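Local coordinates for protein Plm1 (Streptomyces sp. HK803, PDB 4HXY) that probably reduces, with NADPH, the keto group of the growing polyketide chain, as the ketoreductase domain of the first module in phoslactomycin biosynthesis, at residues Phe317-Ile326 with Asn339-Arg349; Val273-Val283 with Gln296-Leu307. One frame throughout, in Å; residues are numbered along the deposited sequence.

Contact 1 of 2, residues Phe317-Ile326 with Asn339-Arg349; sequences FVLFSSISGI and NACLDALARRR. With NDP (NADPH dihydro-nicotinamide-adenine-dinucleotide phosphate), chain C.
Arg-349 lies across one face of the Phe-317 ring. Its CD sits 3.6 Å from Phe-317 CD2, and the guanidinium continues flat over the ring with planes 18° apart, a stacked cation-pi pair with CZ 4.4 Å from the ring centroid. CG of Phe-317 is anti to the backbone N (chi1 -175°), which swings the ring toward helix 339-349, where its edge meets Leu-345 CD2. A leucine in place of Phe-317 would probably leave the guanidinium without its flat pi surface. Further along the strand, Leu-319 puts one methyl, CD1, among Leu-342 CD2, Leu-345 CD2 and Ala-346 CB.

At the strand's polar end, Ser-321 OG stands 3.0 Å from Asp-343 OD1, and a water lies within hydrogen-bonding distance of Ser-321 OG, Ser-322 O and Asp-343 OD2; a second joins OD2 to Gly-325 O. Gly-325 lets the turn come close to the helix, its CA 4.0 Å from Asn-339 CB, where a CB would clash.

Strand 316-322 and helix 333-351 belong to the ketoreductase's Rossmann fold, and Ser-321 and Ser-322 border the nicotinamide of NADPH. Asp-308 forms a salt bridge with Arg-349 NH1, Leu-311 O and Arg-355 O take its NH2 and NE, and Ser-358 OG is hydrogen-bonded to Asp-343 OD1. The guanidinium is thus held by polar partners at all three nitrogens while Phe-317 supports one face, and the carboxylate is shared between protein and water.

Contact 2 of 2, residues Val273-Val283 with Gln296-Leu307; sequences VVHAAGVVRDV and QMAAKVEGALLL. With NDP (NADPH dihydro-nicotinamide-adenine-dinucleotide phosphate), chain C.
Gln-296 reaches Val-283 with its extended side chain, NE2 lying 4.0 Å from Val-283 CG2, while a water can bridge Gln-296 OE1 and Val-283 O. Its backbone O meets Val-279 CG2, and another water lies within hydrogen-bonding reach of both this oxygen and Val-279 O. One turn on, Ala-299 directs its methyl toward the loop, where CB touches Ala-277 CB. The adenine of NADPH lies against both methyls, with N7A of NDP 3.5 Å from Ala-299 CB.

Lys-300 serves two purposes. Its side chain, bent at chi3 and chi4 (-82° and -72°), brings NZ to the nicotinamide ribose, with hydrogen bonds to O3D at 2.9 Å and O2D at 3.0 Å. Asn-339 OD1 and a water near His-275 O and Ala-277 O are also in reach, more acceptors than NZ has protons, so not all can be full bonds at once. The backbone O of Lys-300 accepts from His-275 NE2 at 2.8 Å, on a lone pair in the carbonyl plane and with the acceptor close to the imidazole plane; Ala-304 N donates to the same oxygen in the ordinary helical way. A wider pi-type turn at 298-302 lies where this histidine meets the helix.

Ala-304 CB rests 3.7 Å from His-275 CD2. Leu-307 then brings CD1 to 3.6 Å from His-275 ND1 and against Val-273 CG1. With ND1 hydrogen-bonded to Thr-193 OG1, the imidazole is gripped through both nitrogens and its rotation is fixed.

Helix 290-310 packs against the end of strand 270-275 and the cofactor-binding loop that follows, as in a Rossmann fold. Helix 333-351 touches it through Leu-342 and Leu-345 on Ala-304, helix 253-265 meets Leu-307 through Met-256, and strand 316-322 adds Leu-319 against His-275.

How the contacts relate
Contacts 1 and 2 are successive strand-and-helix units of the ketoreductase Rossmann fold, their centres about 10 Å apart. Their strands are parallel neighbours, probably hydrogen-bonded from Val-318 N to Val-273 O and from Val-318 O to His-275 N, both at 2.8 Å. The helices also touch, Leu-342 of contact 1 meeting the side chain of Lys-300 of contact 2. Lys-300 ties the two together at the cofactor, its NZ lying 2.9 Å from Phe-320 O of contact 1. Both contacts border NADPH, contact 2 from adenine to nicotinamide ribose and contact 1 beside the nicotinamide ring, where Ser-321 O lies 3.1 Å from C6N of NDP.

Contact 1 of 2, residues Phe317-Ile326 with Asn339-Arg349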
# COMPACT_ATOMS: atom_id res chain seq x y z
N PHE A 317 -7.32 -4.61 -14.39
CA PHE A 317 -7.41 -4.95 -12.98
C PHE A 317 -6.87 -3.73 -12.24
O PHE A 317 -5.64 -3.52 -12.21
CB PHE A 317 -6.56 -6.19 -12.72
CG PHE A 317 -6.62 -6.74 -11.32
CD1 PHE A 317 -7.57 -7.67 -10.97
CD2 PHE A 317 -5.64 -6.43 -10.41
CE1 PHE A 317 -7.60 -8.22 -9.69
CE2 PHE A 317 -5.66 -6.99 -9.12
CZ PHE A 317 -6.66 -7.87 -8.77
N VAL A 318 -7.79 -2.93 -11.70
CA VAL A 318 -7.49 -1.59 -11.22
C VAL A 318 -7.69 -1.56 -9.72
O VAL A 318 -8.80 -1.79 -9.23
CB VAL A 318 -8.39 -0.54 -11.89
CG1 VAL A 318 -8.01 0.89 -11.44
CG2 VAL A 318 -8.28 -0.65 -13.42
N LEU A 319 -6.62 -1.29 -9.01
CA LEU A 319 -6.67 -1.22 -7.53
C LEU A 319 -6.64 0.23 -7.03
O LEU A 319 -5.80 1.01 -7.45
CB LEU A 319 -5.49 -2.01 -6.95
CG LEU A 319 -5.41 -3.47 -7.42
CD1 LEU A 319 -4.16 -4.17 -6.86
CD2 LEU A 319 -6.65 -4.25 -7.06
N PHE A 320 -7.58 0.59 -6.16
CA PHE A 320 -7.58 1.91 -5.55
C PHE A 320 -6.81 1.87 -4.24
O PHE A 320 -7.29 1.38 -3.21
CB PHE A 320 -9.01 2.38 -5.33
CG PHE A 320 -9.61 3.10 -6.51
CD1 PHE A 320 -9.22 2.82 -7.81
CD2 PHE A 320 -10.53 4.11 -6.29
CE1 PHE A 320 -9.76 3.52 -8.89
CE2 PHE A 320 -11.07 4.83 -7.37
CZ PHE A 320 -10.70 4.52 -8.67
N SER A 321 -5.57 2.35 -4.32
CA SER A 321 -4.70 2.45 -3.19
C SER A 321 -4.70 3.88 -2.64
O SER A 321 -5.56 4.68 -3.00
CB SER A 321 -3.30 1.96 -3.61
OG SER A 321 -2.43 1.91 -2.50
N SER A 322 -3.73 4.20 -1.80
CA SER A 322 -3.70 5.47 -1.08
C SER A 322 -2.28 5.92 -0.83
O SER A 322 -1.39 5.07 -0.66
CB SER A 322 -4.38 5.33 0.29
OG SER A 322 -4.23 6.53 1.05
N ILE A 323 -2.09 7.24 -0.77
CA ILE A 323 -0.83 7.84 -0.24
C ILE A 323 -0.45 7.26 1.13
O ILE A 323 0.72 7.24 1.49
CB ILE A 323 -0.92 9.37 -0.18
CG1 ILE A 323 -2.18 9.83 0.57
CG2 ILE A 323 -0.87 9.92 -1.62
CD1 ILE A 323 -2.21 11.31 0.92
N SER A 324 -1.42 6.77 1.88
CA SER A 324 -1.12 6.17 3.19
C SER A 324 -0.12 5.04 3.08
O SER A 324 0.77 4.88 3.92
CB SER A 324 -2.40 5.67 3.86
OG SER A 324 -2.12 5.21 5.16
N GLY A 325 -0.24 4.24 2.01
CA GLY A 325 0.66 3.13 1.80
C GLY A 325 1.96 3.54 1.14
O GLY A 325 2.84 2.69 0.91
N ILE A 326 2.09 4.82 0.76
CA ILE A 326 3.27 5.31 0.10
C ILE A 326 4.21 5.96 1.12
O ILE A 326 5.41 5.66 1.16
CB ILE A 326 2.92 6.36 -1.00
CG1 ILE A 326 2.03 5.74 -2.09
CG2 ILE A 326 4.23 6.95 -1.62
CD1 ILE A 326 2.72 4.61 -2.87
N ASN A 339 -2.80 -0.87 1.79
CA ASN A 339 -2.54 -0.16 0.55
C ASN A 339 -1.18 -0.53 -0.03
O ASN A 339 -1.05 -0.70 -1.24
CB ASN A 339 -2.72 1.34 0.76
CG ASN A 339 -4.18 1.74 0.84
OD1 ASN A 339 -4.91 1.57 -0.12
ND2 ASN A 339 -4.61 2.28 1.98
N ALA A 340 -0.18 -0.72 0.82
CA ALA A 340 1.13 -1.15 0.36
C ALA A 340 1.02 -2.55 -0.27
O ALA A 340 1.71 -2.86 -1.25
CB ALA A 340 2.15 -1.17 1.53
N CYS A 341 0.18 -3.40 0.30
CA CYS A 341 -0.08 -4.71 -0.28
C CYS A 341 -0.66 -4.61 -1.68
O CYS A 341 -0.27 -5.37 -2.58
CB CYS A 341 -1.01 -5.52 0.61
SG CYS A 341 -0.27 -6.11 2.16
N LEU A 342 -1.60 -3.68 -1.88
CA LEU A 342 -2.21 -3.51 -3.22
C LEU A 342 -1.16 -3.16 -4.25
O LEU A 342 -1.14 -3.70 -5.34
CB LEU A 342 -3.26 -2.41 -3.21
CG LEU A 342 -4.56 -2.66 -2.47
CD1 LEU A 342 -5.50 -1.46 -2.66
CD2 LEU A 342 -5.21 -3.98 -2.94
N ASP A 343 -0.25 -2.25 -3.90
CA ASP A 343 0.75 -1.82 -4.86
C ASP A 343 1.61 -3.02 -5.25
O ASP A 343 1.96 -3.18 -6.41
CB ASP A 343 1.61 -0.69 -4.27
CG ASP A 343 0.79 0.53 -3.86
OD1 ASP A 343 -0.39 0.65 -4.29
OD2 ASP A 343 1.31 1.39 -3.10
N ALA A 344 1.92 -3.88 -4.27
CA ALA A 344 2.73 -5.07 -4.55
C ALA A 344 2.00 -6.08 -5.40
O ALA A 344 2.60 -6.70 -6.26
CB ALA A 344 3.23 -5.74 -3.28
N LEU A 345 0.69 -6.24 -5.16
CA LEU A 345 -0.11 -7.17 -5.94
C LEU A 345 -0.13 -6.73 -7.41
O LEU A 345 -0.02 -7.58 -8.29
CB LEU A 345 -1.52 -7.27 -5.40
CG LEU A 345 -2.46 -8.15 -6.19
CD1 LEU A 345 -1.95 -9.58 -6.28
CD2 LEU A 345 -3.85 -8.06 -5.55
N ALA A 346 -0.26 -5.43 -7.68
CA ALA A 346 -0.24 -5.00 -9.07
C ALA A 346 1.08 -5.38 -9.72
O ALA A 346 1.10 -5.84 -10.86
CB ALA A 346 -0.53 -3.51 -9.21
N ARG A 347 2.19 -5.17 -9.02
CA ARG A 347 3.51 -5.55 -9.55
C ARG A 347 3.57 -7.06 -9.81
O ARG A 347 4.09 -7.50 -10.85
CB ARG A 347 4.64 -5.14 -8.60
CG ARG A 347 4.85 -3.66 -8.52
CD ARG A 347 6.15 -3.26 -7.82
NE ARG A 347 6.10 -3.48 -6.38
CZ ARG A 347 6.72 -4.45 -5.71
NH1 ARG A 347 7.50 -5.34 -6.34
NH2 ARG A 347 6.57 -4.51 -4.39
N ARG A 348 3.05 -7.83 -8.87
CA ARG A 348 3.08 -9.28 -8.95
C ARG A 348 2.30 -9.77 -10.17
O ARG A 348 2.77 -10.63 -10.93
CB ARG A 348 2.53 -9.92 -7.67
CG ARG A 348 2.78 -11.40 -7.57
CD ARG A 348 2.13 -11.99 -6.34
NE ARG A 348 0.69 -12.20 -6.51
CZ ARG A 348 -0.10 -12.75 -5.60
NH1 ARG A 348 0.37 -13.13 -4.42
NH2 ARG A 348 -1.38 -12.94 -5.88
N ARG A 349 1.14 -9.17 -10.39
CA ARG A 349 0.27 -9.58 -11.48
C ARG A 349 0.92 -9.26 -12.83
O ARG A 349 0.88 -10.07 -13.77
CB ARG A 349 -1.12 -8.92 -11.32
CG ARG A 349 -2.13 -9.31 -12.36
CD ARG A 349 -3.56 -8.87 -11.96
NE ARG A 349 -4.52 -9.18 -13.01
CZ ARG A 349 -5.31 -10.24 -13.05
NH1 ARG A 349 -5.31 -11.12 -12.07
NH2 ARG A 349 -6.12 -10.40 -14.09
PA NDP C . -16.46 4.30 1.00
O1A NDP C . -17.50 5.27 0.55
O2A NDP C . -16.49 3.85 2.43
O5B NDP C . -16.51 3.01 0.07
C5B NDP C . -15.96 1.79 0.52
C4B NDP C . -16.79 0.67 -0.03
O4B NDP C . -16.25 -0.58 0.34
C3B NDP C . -18.21 0.67 0.50
O3B NDP C . -19.09 0.54 -0.63
C2B NDP C . -18.30 -0.55 1.39
O2B NDP C . -19.65 -0.96 1.31
C1B NDP C . -17.29 -1.46 0.70
N9A NDP C . -16.79 -2.59 1.48
C8A NDP C . -16.12 -2.56 2.69
N7A NDP C . -15.86 -3.82 3.07
C5A NDP C . -16.32 -4.67 2.10
C6A NDP C . -16.32 -6.05 1.94
N6A NDP C . -15.79 -6.90 2.82
N1A NDP C . -16.91 -6.58 0.81
C2A NDP C . -17.46 -5.76 -0.16
N3A NDP C . -17.48 -4.39 -0.02
C4A NDP C . -16.90 -3.88 1.10
O3 NDP C . -14.98 4.88 0.74
PN NDP C . -14.44 5.65 -0.53
O1N NDP C . -13.90 6.94 -0.04
O2N NDP C . -15.37 5.66 -1.68
O5D NDP C . -13.11 4.85 -0.89
C5D NDP C . -13.14 3.69 -1.69
C4D NDP C . -11.71 3.21 -1.88
O4D NDP C . -10.87 4.28 -2.27
C3D NDP C . -11.12 2.66 -0.60
O3D NDP C . -10.50 1.44 -0.87
C2D NDP C . -10.09 3.68 -0.17
O2D NDP C . -9.02 3.12 0.57
C1D NDP C . -9.69 4.30 -1.49
N1N NDP C . -9.24 5.69 -1.34
C2N NDP C . -10.14 6.68 -1.05
C3N NDP C . -9.73 7.98 -0.74
C7N NDP C . -10.70 9.07 -0.50
O7N NDP C . -10.17 10.34 -0.42
N7N NDP C . -12.00 8.90 -0.31
C4N NDP C . -8.31 8.36 -1.05
C5N NDP C . -7.42 7.21 -1.37
C6N NDP C . -7.92 5.93 -1.52
P2B NDP C . -20.31 -2.00 2.34
O1X NDP C . -21.78 -1.99 1.98
O2X NDP C . -20.08 -1.55 3.79
O3X NDP C . -19.70 -3.33 2.18
O HOH W 1 -0.00 2.58 -1.29
O HOH W 2 3.38 1.09 -1.44

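Contact 2 of 2, residues Val273-Val283 with Gln296-Leu307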
# COMPACT_ATOMS: atom_id res chain seq x y z
N VAL A 273 -12.02 -5.30 -13.55
CA VAL A 273 -12.25 -5.12 -12.13
C VAL A 273 -11.70 -3.78 -11.69
O VAL A 273 -10.56 -3.44 -12.00
CB VAL A 273 -11.54 -6.20 -11.32
CG1 VAL A 273 -11.60 -5.84 -9.84
CG2 VAL A 273 -12.17 -7.56 -11.59
N VAL A 274 -12.51 -3.03 -10.95
CA VAL A 274 -12.03 -1.86 -10.23
C VAL A 274 -12.28 -2.17 -8.76
O VAL A 274 -13.42 -2.37 -8.35
CB VAL A 274 -12.76 -0.57 -10.61
CG1 VAL A 274 -12.21 0.60 -9.76
CG2 VAL A 274 -12.57 -0.30 -12.10
N HIS A 275 -11.21 -2.26 -7.98
CA HIS A 275 -11.32 -2.69 -6.59
C HIS A 275 -11.25 -1.49 -5.67
O HIS A 275 -10.17 -1.00 -5.36
CB HIS A 275 -10.22 -3.70 -6.28
CG HIS A 275 -10.21 -4.23 -4.88
ND1 HIS A 275 -11.32 -4.80 -4.29
CD2 HIS A 275 -9.19 -4.38 -4.00
CE1 HIS A 275 -10.99 -5.22 -3.08
NE2 HIS A 275 -9.69 -5.01 -2.89
N ALA A 276 -12.42 -1.03 -5.22
CA ALA A 276 -12.53 0.10 -4.30
C ALA A 276 -13.08 -0.30 -2.93
O ALA A 276 -13.27 0.57 -2.07
CB ALA A 276 -13.35 1.20 -4.90
N ALA A 277 -13.29 -1.59 -2.69
CA ALA A 277 -13.69 -2.06 -1.36
C ALA A 277 -12.59 -1.81 -0.34
O ALA A 277 -11.41 -2.07 -0.60
CB ALA A 277 -14.04 -3.55 -1.38
N GLY A 278 -12.98 -1.36 0.84
CA GLY A 278 -12.02 -1.03 1.89
C GLY A 278 -12.68 -0.27 3.02
O GLY A 278 -13.81 0.20 2.91
N VAL A 279 -11.94 -0.18 4.11
CA VAL A 279 -12.36 0.58 5.29
C VAL A 279 -11.17 1.37 5.77
O VAL A 279 -10.02 1.02 5.48
CB VAL A 279 -12.88 -0.30 6.45
CG1 VAL A 279 -14.09 -1.14 5.96
CG2 VAL A 279 -11.80 -1.20 7.00
N VAL A 280 -11.44 2.44 6.51
CA VAL A 280 -10.34 3.19 7.14
C VAL A 280 -10.69 3.51 8.57
O VAL A 280 -11.82 3.93 8.87
CB VAL A 280 -9.96 4.49 6.39
CG1 VAL A 280 -11.08 5.50 6.39
CG2 VAL A 280 -8.68 5.10 6.98
N ARG A 281 -9.73 3.27 9.47
CA ARG A 281 -9.90 3.57 10.88
C ARG A 281 -8.68 4.35 11.37
O ARG A 281 -7.62 4.31 10.76
CB ARG A 281 -10.05 2.29 11.70
CG ARG A 281 -11.30 1.46 11.33
CD ARG A 281 -12.58 2.18 11.70
NE ARG A 281 -13.76 1.38 11.37
CZ ARG A 281 -14.58 1.58 10.33
NH1 ARG A 281 -14.40 2.61 9.50
NH2 ARG A 281 -15.60 0.75 10.13
N ASP A 282 -8.88 5.09 12.45
CA ASP A 282 -7.83 5.90 13.09
C ASP A 282 -7.51 5.25 14.44
O ASP A 282 -8.19 5.51 15.43
CB ASP A 282 -8.35 7.33 13.27
CG ASP A 282 -7.37 8.25 13.97
OD1 ASP A 282 -6.19 7.88 14.15
OD2 ASP A 282 -7.79 9.37 14.36
N VAL A 283 -6.51 4.38 14.44
CA VAL A 283 -6.10 3.63 15.63
C VAL A 283 -4.58 3.54 15.65
O VAL A 283 -3.98 3.00 14.72
CB VAL A 283 -6.70 2.20 15.61
CG1 VAL A 283 -6.47 1.48 16.94
CG2 VAL A 283 -8.20 2.26 15.27
N GLN A 296 -8.94 -4.63 9.48
CA GLN A 296 -8.63 -3.42 8.74
C GLN A 296 -8.11 -3.71 7.34
O GLN A 296 -8.30 -2.89 6.44
CB GLN A 296 -7.56 -2.60 9.50
CG GLN A 296 -8.08 -1.86 10.73
CD GLN A 296 -6.99 -1.31 11.65
OE1 GLN A 296 -5.78 -1.36 11.35
NE2 GLN A 296 -7.42 -0.78 12.79
N MET A 297 -7.43 -4.84 7.16
CA MET A 297 -6.80 -5.20 5.88
C MET A 297 -7.68 -6.14 5.03
O MET A 297 -7.39 -6.37 3.86
CB MET A 297 -5.42 -5.84 6.13
CG MET A 297 -4.41 -4.93 6.80
SD MET A 297 -2.86 -5.70 7.28
CE MET A 297 -2.12 -6.03 5.64
N ALA A 298 -8.76 -6.68 5.60
CA ALA A 298 -9.45 -7.83 4.99
C ALA A 298 -10.03 -7.51 3.60
O ALA A 298 -9.67 -8.17 2.61
CB ALA A 298 -10.54 -8.29 5.89
N ALA A 299 -10.98 -6.57 3.54
CA ALA A 299 -11.62 -6.25 2.25
C ALA A 299 -10.60 -5.83 1.21
O ALA A 299 -10.64 -6.26 0.05
CB ALA A 299 -12.70 -5.19 2.40
N LYS A 300 -9.67 -4.98 1.61
CA LYS A 300 -8.71 -4.42 0.67
C LYS A 300 -7.75 -5.50 0.17
O LYS A 300 -7.68 -5.76 -1.04
CB LYS A 300 -7.97 -3.24 1.33
CG LYS A 300 -7.09 -2.47 0.39
CD LYS A 300 -6.61 -1.15 1.03
CE LYS A 300 -7.64 0.00 0.93
NZ LYS A 300 -7.80 0.54 -0.44
N VAL A 301 -7.08 -6.20 1.08
CA VAL A 301 -6.03 -7.16 0.72
C VAL A 301 -6.57 -8.54 0.35
O VAL A 301 -6.25 -9.09 -0.71
CB VAL A 301 -4.98 -7.30 1.81
CG1 VAL A 301 -3.88 -8.25 1.36
CG2 VAL A 301 -4.37 -5.93 2.15
N GLU A 302 -7.35 -9.14 1.24
CA GLU A 302 -7.88 -10.47 0.97
C GLU A 302 -8.86 -10.42 -0.22
O GLU A 302 -8.87 -11.35 -1.04
CB GLU A 302 -8.49 -11.09 2.23
CG GLU A 302 -7.49 -11.18 3.42
CD GLU A 302 -6.15 -11.86 3.08
OE1 GLU A 302 -6.15 -12.91 2.39
OE2 GLU A 302 -5.09 -11.33 3.50
N GLY A 303 -9.67 -9.36 -0.33
CA GLY A 303 -10.49 -9.12 -1.52
C GLY A 303 -9.68 -9.07 -2.81
O GLY A 303 -10.01 -9.72 -3.79
N ALA A 304 -8.61 -8.29 -2.82
CA ALA A 304 -7.80 -8.18 -4.02
C ALA A 304 -7.14 -9.50 -4.41
O ALA A 304 -7.07 -9.83 -5.60
CB ALA A 304 -6.75 -7.09 -3.84
N LEU A 305 -6.65 -10.24 -3.41
CA LEU A 305 -5.99 -11.51 -3.63
C LEU A 305 -6.99 -12.52 -4.19
O LEU A 305 -6.66 -13.31 -5.06
CB LEU A 305 -5.38 -12.06 -2.35
CG LEU A 305 -4.09 -11.33 -1.94
CD1 LEU A 305 -3.73 -11.67 -0.48
CD2 LEU A 305 -2.90 -11.58 -2.86
N LEU A 306 -8.21 -12.48 -3.66
CA LEU A 306 -9.25 -13.41 -4.13
C LEU A 306 -9.63 -13.06 -5.57
O LEU A 306 -9.72 -13.95 -6.43
CB LEU A 306 -10.48 -13.34 -3.22
CG LEU A 306 -11.63 -14.30 -3.52
CD1 LEU A 306 -11.18 -15.76 -3.52
CD2 LEU A 306 -12.74 -14.07 -2.51
N LEU A 307 -9.77 -11.77 -5.86
CA LEU A 307 -10.09 -11.33 -7.23
C LEU A 307 -9.00 -11.75 -8.21
O LEU A 307 -9.29 -12.18 -9.32
CB LEU A 307 -10.28 -9.83 -7.30
CG LEU A 307 -11.56 -9.28 -6.67
CD1 LEU A 307 -11.40 -7.80 -6.32
CD2 LEU A 307 -12.76 -9.50 -7.59
PA NDP C . -16.46 4.30 1.00
O1A NDP C . -17.50 5.27 0.55
O2A NDP C . -16.49 3.85 2.43
O5B NDP C . -16.51 3.01 0.07
C5B NDP C . -15.96 1.79 0.52
C4B NDP C . -16.79 0.67 -0.03
O4B NDP C . -16.25 -0.58 0.34
C3B NDP C . -18.21 0.67 0.50
O3B NDP C . -19.09 0.54 -0.63
C2B NDP C . -18.30 -0.55 1.39
O2B NDP C . -19.65 -0.96 1.31
C1B NDP C . -17.29 -1.46 0.70
N9A NDP C . -16.79 -2.59 1.48
C8A NDP C . -16.12 -2.56 2.69
N7A NDP C . -15.86 -3.82 3.07
C5A NDP C . -16.32 -4.67 2.10
C6A NDP C . -16.32 -6.05 1.94
N6A NDP C . -15.79 -6.90 2.82
N1A NDP C . -16.91 -6.58 0.81
C2A NDP C . -17.46 -5.76 -0.16
N3A NDP C . -17.48 -4.39 -0.02
C4A NDP C . -16.90 -3.88 1.10
O3 NDP C . -14.98 4.88 0.74
PN NDP C . -14.44 5.65 -0.53
O1N NDP C . -13.90 6.94 -0.04
O2N NDP C . -15.37 5.66 -1.68
O5D NDP C . -13.11 4.85 -0.89
C5D NDP C . -13.14 3.69 -1.69
C4D NDP C . -11.71 3.21 -1.88
O4D NDP C . -10.87 4.28 -2.27
C3D NDP C . -11.12 2.66 -0.60
O3D NDP C . -10.50 1.44 -0.87
C2D NDP C . -10.09 3.68 -0.17
O2D NDP C . -9.02 3.12 0.57
C1D NDP C . -9.69 4.30 -1.49
N1N NDP C . -9.24 5.69 -1.34
C2N NDP C . -10.14 6.68 -1.05
C3N NDP C . -9.73 7.98 -0.74
C7N NDP C . -10.70 9.07 -0.50
O7N NDP C . -10.17 10.34 -0.42
N7N NDP C . -12.00 8.90 -0.31
C4N NDP C . -8.31 8.36 -1.05
C5N NDP C . -7.42 7.21 -1.37
C6N NDP C . -7.92 5.93 -1.52
P2B NDP C . -20.31 -2.00 2.34
O1X NDP C . -21.78 -1.99 1.98
O2X NDP C . -20.08 -1.55 3.79
O3X NDP C . -19.70 -3.33 2.18
O HOH W 3 -9.32 -1.26 -2.24
O HOH W 4 -7.88 -0.22 6.70
O HOH W 5 -8.66 -0.79 3.77
O HOH W 6 -4.29 0.66 12.53